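Local coordinates for periplasmic binding protein (Veillonella parvula, PDB 4MO9) that probably captures a solute, perhaps an iron-siderophore complex, in the cleft between its two lobes and delivers it to an ABC transporter, at residues Asp148-Glu152 with Pro318-Asp323; Ala325-Tyr329 with Val342-Leu348. All coordinates share one frame; numbering follows the deposited sequence.

Contact 1. Residues Asp148-Glu152 with Pro318-Asp323; sequences DYHAE and PREVFD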
loop_
_atom_site.group_PDB
_atom_site.type_symbol
_atom_site.label_atom_id
_atom_site.label_comp_id
_atom_site.label_asym_id
_atom_site.label_seq_id
_atom_site.Cartn_x
_atom_site.Cartn_y
_atom_site.Cartn_z
ATOM N N ASP A 148 10.640 -5.511 1.265
ATOM C CA ASP A 148 9.429 -6.245 1.618
ATOM C C ASP A 148 8.514 -5.418 2.507
ATOM O O ASP A 148 8.576 -5.495 3.744
ATOM C CB ASP A 148 9.759 -7.593 2.288
ATOM C CG ASP A 148 8.527 -8.486 2.462
ATOM O OD1 ASP A 148 7.441 -8.168 1.915
ATOM O OD2 ASP A 148 8.633 -9.531 3.140
ATOM N N TYR A 149 7.654 -4.638 1.871
ATOM C CA TYR A 149 6.604 -3.937 2.588
ATOM C C TYR A 149 5.366 -4.819 2.749
ATOM O O TYR A 149 4.480 -4.506 3.560
ATOM C CB TYR A 149 6.247 -2.651 1.839
ATOM C CG TYR A 149 7.339 -1.600 1.838
ATOM C CD1 TYR A 149 7.955 -1.205 3.018
ATOM C CD2 TYR A 149 7.759 -1.011 0.649
ATOM C CE1 TYR A 149 8.952 -0.232 3.022
ATOM C CE2 TYR A 149 8.767 -0.052 0.631
ATOM C CZ TYR A 149 9.352 0.339 1.825
ATOM O OH TYR A 149 10.336 1.299 1.813
ATOM N N HIS A 150 5.295 -5.925 2.001
ATOM C CA HIS A 150 4.081 -6.753 2.005
ATOM C C HIS A 150 3.964 -7.563 3.285
ATOM O O HIS A 150 2.860 -7.953 3.682
ATOM C CB HIS A 150 4.028 -7.693 0.791
ATOM C CG HIS A 150 3.847 -6.985 -0.515
ATOM N ND1 HIS A 150 4.871 -6.320 -1.157
ATOM C CD2 HIS A 150 2.752 -6.840 -1.302
ATOM C CE1 HIS A 150 4.414 -5.789 -2.280
ATOM N NE2 HIS A 150 3.130 -6.097 -2.394
ATOM N N ALA A 151 5.094 -7.817 3.942
ATOM C CA ALA A 151 5.066 -8.598 5.186
ATOM C C ALA A 151 4.278 -7.868 6.273
ATOM O O ALA A 151 3.701 -8.492 7.168
ATOM C CB ALA A 151 6.489 -8.867 5.676
ATOM N N GLU A 152 4.287 -6.540 6.200
ATOM C CA GLU A 152 3.726 -5.694 7.252
ATOM C C GLU A 152 4.345 -6.032 8.618
ATOM O O GLU A 152 3.633 -6.151 9.625
ATOM C CB GLU A 152 2.198 -5.811 7.299
ATOM C CG GLU A 152 1.491 -5.567 5.952
ATOM C CD GLU A 152 1.468 -4.095 5.533
ATOM O OE1 GLU A 152 2.294 -3.294 6.050
ATOM O OE2 GLU A 152 0.624 -3.733 4.673
ATOM N N PRO A 318 -1.926 0.138 1.940
ATOM C CA PRO A 318 -1.084 -0.890 2.571
ATOM C C PRO A 318 0.155 -1.302 1.763
ATOM O O PRO A 318 0.339 -0.867 0.623
ATOM C CB PRO A 318 -2.020 -2.093 2.666
ATOM C CG PRO A 318 -3.392 -1.472 2.815
ATOM C CD PRO A 318 -3.329 -0.313 1.837
ATOM N N ARG A 319 0.960 -2.180 2.359
ATOM C CA ARG A 319 2.226 -2.645 1.775
ATOM C C ARG A 319 3.043 -1.509 1.149
ATOM O O ARG A 319 3.616 -1.658 0.058
ATOM C CB ARG A 319 2.041 -3.864 0.828
ATOM C CG ARG A 319 0.935 -3.783 -0.249
ATOM C CD ARG A 319 1.375 -3.036 -1.523
ATOM N NE ARG A 319 0.339 -3.038 -2.570
ATOM C CZ ARG A 319 -0.489 -2.021 -2.807
ATOM N NH1 ARG A 319 -0.411 -0.912 -2.073
ATOM N NH2 ARG A 319 -1.397 -2.104 -3.779
ATOM N N GLU A 320 3.123 -0.388 1.866
ATOM C CA GLU A 320 3.876 0.769 1.381
ATOM C C GLU A 320 4.568 1.528 2.497
ATOM O O GLU A 320 4.238 1.370 3.684
ATOM C CB GLU A 320 2.972 1.746 0.603
ATOM C CG GLU A 320 2.976 1.559 -0.926
ATOM C CD GLU A 320 4.351 1.786 -1.566
ATOM O OE1 GLU A 320 5.291 2.264 -0.869
ATOM O OE2 GLU A 320 4.490 1.498 -2.784
ATOM N N VAL A 321 5.505 2.378 2.089
ATOM C CA VAL A 321 6.310 3.148 3.026
ATOM C C VAL A 321 5.446 4.049 3.908
ATOM O O VAL A 321 5.819 4.332 5.054
ATOM C CB VAL A 321 7.400 3.968 2.283
ATOM C CG1 VAL A 321 6.746 5.023 1.364
ATOM C CG2 VAL A 321 8.370 4.620 3.272
ATOM N N PHE A 322 4.289 4.485 3.397
ATOM C CA PHE A 322 3.420 5.365 4.169
ATOM C C PHE A 322 2.259 4.638 4.882
ATOM O O PHE A 322 1.313 5.292 5.346
ATOM C CB PHE A 322 2.877 6.525 3.295
ATOM C CG PHE A 322 2.289 6.085 1.966
ATOM C CD1 PHE A 322 1.492 4.942 1.872
ATOM C CD2 PHE A 322 2.520 6.830 0.807
ATOM C CE1 PHE A 322 0.953 4.538 0.650
ATOM C CE2 PHE A 322 1.982 6.435 -0.421
ATOM C CZ PHE A 322 1.199 5.284 -0.499
ATOM N N ASP A 323 2.320 3.306 4.976
ATOM C CA ASP A 323 1.166 2.548 5.490
ATOM C C ASP A 323 0.953 2.629 7.004
ATOM O O ASP A 323 0.001 2.041 7.524
ATOM C CB ASP A 323 1.097 1.090 4.958
ATOM C CG ASP A 323 2.082 0.132 5.631
ATOM O OD1 ASP A 323 2.676 0.428 6.703
ATOM O OD2 ASP A 323 2.278 -0.966 5.057
HETATM O O HOH W 1 1.219 -5.211 -4.127
#
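The imidazole of His150 takes Arg319 on one face, where CB of Arg319 sits 3.9 Å from the ring centroid in a CH-pi contact. CG and CD of the arginine run on alongside the ring toward NE2, and the two planes end up 81° apart, with NE2 of His150 near the plane of the guanidinium. Water 1, in the plane of the imidazole, bridges them, 2.7 Å from His150 NE2 and accepting from Arg319 NE. The Tyr149 ring has the Glu320-Val321 backbone over one face, with Val321 N above its centre; its hydroxyl is hydrogen-bonded to Thr54. Glu152, its chain bent at chi2 (-74°), brings OE2 to Arg319 N at 2.8 Å, met on the syn side but 34° out of the carboxylate plane. Its OE1, weakly hydrogen-bonded to His157, lies 2.5 Å from OD2 of Asp323, whose OD1 hydrogen-bonds to Tyr181. An alanine in place of Glu152 would probably leave Arg319 N without this acceptor and open a gap beside Asp323. Where these two loops meet, one of two buried acid groups this close probably carries a proton, consistent with a raised pKa.

Contact 2. Residues Ala325-Tyr329 with Val342-Leu348; sequences AVFEY and VDPEATL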
loop_
_atom_site.group_PDB
_atom_site.type_symbol
_atom_site.label_atom_id
_atom_site.label_comp_id
_atom_site.label_asym_id
_atom_site.label_seq_id
_atom_site.Cartn_x
_atom_site.Cartn_y
_atom_site.Cartn_z
ATOM N N ALA A 325 -0.203 5.031 8.366
ATOM C CA ALA A 325 -1.531 5.645 8.432
ATOM C C ALA A 325 -2.646 4.598 8.451
ATOM O O ALA A 325 -3.721 4.833 9.026
ATOM C CB ALA A 325 -1.732 6.612 7.278
ATOM N N VAL A 326 -2.412 3.460 7.805
ATOM C CA VAL A 326 -3.420 2.397 7.783
ATOM C C VAL A 326 -3.485 1.716 9.146
ATOM O O VAL A 326 -4.573 1.419 9.651
ATOM C CB VAL A 326 -3.111 1.345 6.714
ATOM C CG1 VAL A 326 -4.145 0.233 6.756
ATOM C CG2 VAL A 326 -3.097 1.985 5.333
ATOM N N PHE A 327 -2.320 1.465 9.738
ATOM C CA PHE A 327 -2.259 0.900 11.091
ATOM C C PHE A 327 -3.047 1.791 12.049
ATOM O O PHE A 327 -3.844 1.303 12.854
ATOM C CB PHE A 327 -0.798 0.780 11.574
ATOM C CG PHE A 327 -0.078 -0.457 11.090
ATOM C CD1 PHE A 327 0.561 -0.466 9.855
ATOM C CD2 PHE A 327 0.005 -1.593 11.891
ATOM C CE1 PHE A 327 1.253 -1.594 9.410
ATOM C CE2 PHE A 327 0.704 -2.742 11.454
ATOM C CZ PHE A 327 1.335 -2.735 10.210
ATOM N N GLU A 328 -2.835 3.102 11.947
ATOM C CA GLU A 328 -3.542 4.059 12.798
ATOM C C GLU A 328 -5.045 4.086 12.527
ATOM O O GLU A 328 -5.857 4.107 13.459
ATOM C CB GLU A 328 -2.959 5.458 12.608
ATOM C CG GLU A 328 -1.534 5.631 13.145
ATOM C CD GLU A 328 -1.074 7.070 13.053
ATOM O OE1 GLU A 328 -1.516 7.775 12.111
ATOM O OE2 GLU A 328 -0.292 7.513 13.925
ATOM N N TYR A 329 -5.421 4.076 11.252
ATOM C CA TYR A 329 -6.848 4.118 10.890
ATOM C C TYR A 329 -7.602 2.903 11.401
ATOM O O TYR A 329 -8.723 3.019 11.898
ATOM C CB TYR A 329 -7.016 4.210 9.372
ATOM C CG TYR A 329 -8.455 4.409 8.954
ATOM C CD1 TYR A 329 -9.171 3.401 8.316
ATOM C CD2 TYR A 329 -9.103 5.610 9.211
ATOM C CE1 TYR A 329 -10.497 3.594 7.933
ATOM C CE2 TYR A 329 -10.430 5.813 8.834
ATOM C CZ TYR A 329 -11.119 4.803 8.199
ATOM O OH TYR A 329 -12.437 5.016 7.829
ATOM N N VAL A 342 -4.506 10.053 18.072
ATOM C CA VAL A 342 -4.014 9.638 16.762
ATOM C C VAL A 342 -4.904 10.176 15.638
ATOM O O VAL A 342 -6.123 10.116 15.740
ATOM C CB VAL A 342 -3.893 8.098 16.690
ATOM C CG1 VAL A 342 -3.839 7.619 15.261
ATOM C CG2 VAL A 342 -2.648 7.631 17.456
ATOM N N ASP A 343 -4.294 10.708 14.578
ATOM C CA ASP A 343 -5.046 11.244 13.436
ATOM C C ASP A 343 -4.489 10.681 12.127
ATOM O O ASP A 343 -3.518 11.217 11.575
ATOM C CB ASP A 343 -4.977 12.774 13.428
ATOM C CG ASP A 343 -5.902 13.404 12.387
ATOM O OD1 ASP A 343 -6.210 12.759 11.358
ATOM O OD2 ASP A 343 -6.316 14.563 12.598
ATOM N N PRO A 344 -5.110 9.605 11.622
ATOM C CA PRO A 344 -4.571 8.860 10.477
ATOM C C PRO A 344 -4.517 9.712 9.210
ATOM O O PRO A 344 -3.563 9.577 8.430
ATOM C CB PRO A 344 -5.544 7.681 10.324
ATOM C CG PRO A 344 -6.261 7.589 11.664
ATOM C CD PRO A 344 -6.342 9.001 12.158
ATOM N N GLU A 345 -5.501 10.586 9.004
ATOM C CA GLU A 345 -5.445 11.461 7.837
ATOM C C GLU A 345 -4.271 12.440 7.943
ATOM O O GLU A 345 -3.568 12.693 6.965
ATOM C CB GLU A 345 -6.760 12.228 7.619
ATOM C CG GLU A 345 -6.878 12.710 6.176
ATOM C CD GLU A 345 -7.945 13.755 5.955
ATOM O OE1 GLU A 345 -8.856 13.888 6.806
ATOM O OE2 GLU A 345 -7.865 14.442 4.911
ATOM N N ALA A 346 -4.061 12.989 9.133
ATOM C CA ALA A 346 -2.945 13.903 9.354
ATOM C C ALA A 346 -1.608 13.188 9.151
ATOM O O ALA A 346 -0.645 13.786 8.647
ATOM C CB ALA A 346 -3.034 14.509 10.739
ATOM N N THR A 347 -1.538 11.911 9.530
ATOM C CA THR A 347 -0.314 11.124 9.305
ATOM C C THR A 347 0.021 10.991 7.818
ATOM O O THR A 347 1.174 11.182 7.417
ATOM C CB THR A 347 -0.444 9.720 9.911
ATOM O OG1 THR A 347 -0.460 9.829 11.345
ATOM C CG2 THR A 347 0.717 8.836 9.465
ATOM N N LEU A 348 -0.979 10.661 6.998
ATOM C CA LEU A 348 -0.752 10.543 5.559
ATOM C C LEU A 348 -0.344 11.895 4.974
ATOM O O LEU A 348 0.665 11.989 4.258
ATOM C CB LEU A 348 -1.992 9.985 4.840
ATOM C CG LEU A 348 -1.835 9.666 3.347
ATOM C CD1 LEU A 348 -0.734 8.620 3.106
ATOM C CD2 LEU A 348 -3.147 9.210 2.732
#
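Glu328 of helix 324-334 meets Val342 and Thr347 across the contact, its chain extended beyond CG (chi2 -174°). CB and CG lie against CG1 of Val342, the closer contact being 3.5 Å from Glu328 CB, while the carboxylate meets Thr347. There OG1 of Thr347 donates to OE1 of Glu328; the modelled 2.4 Å is shorter than a normal hydrogen bond, so the exact length is doubtful. The same hydroxyl has a weak bond from Arg184 of helix 171-194. Pro344 fills the space between the helices: its CG sits 3.6 Å from Tyr329 CA and near the plane of the tyrosine ring, at the edge, and its CB faces the carbonyl oxygen of Ala325. One turn earlier than Glu328, the small side chain of Ala325 points at the partner helix, with CB 3.7 Å from Pro344 O and 4.0 Å from Thr347 CG2. The short segments run antiparallel at 176°, their axes 8.6 Å apart, a spacing that the alanine and proline suit. Asp343 N-caps the second helix through Ala346 N. The result is a mostly apolar helix pair with a buried glutamate-threonine bond, in which Arg184 probably helps to balance the charge of Glu328; Lys332 also bonds to Val342 O.

Contact 1 joins two loops, with its centre about 6 Å from the centre of the chain, and contact 2 follows directly in sequence, since helix 324-334 starts right after Asp323. Their centres are 14 Å apart, yet they touch: Glu152 OE1 lies 3.9 Å from Phe327 CE1, and Phe322 CG is 4.1 Å from Leu348 CD1. Pro318 also packs on Val326, with Leu227 of helix 224-230 touching both. The side chain of Arg319 is about 6 Å from the bound trimethylamine oxide and touches Ala48 and Arg78 of that pocket, while His150 meets the pocket residue Trp45. Contact 1 thus borders the ligand site, whereas contact 2 pairs helices 324-334 and 344-355, its centre about 13 Å from that of the chain.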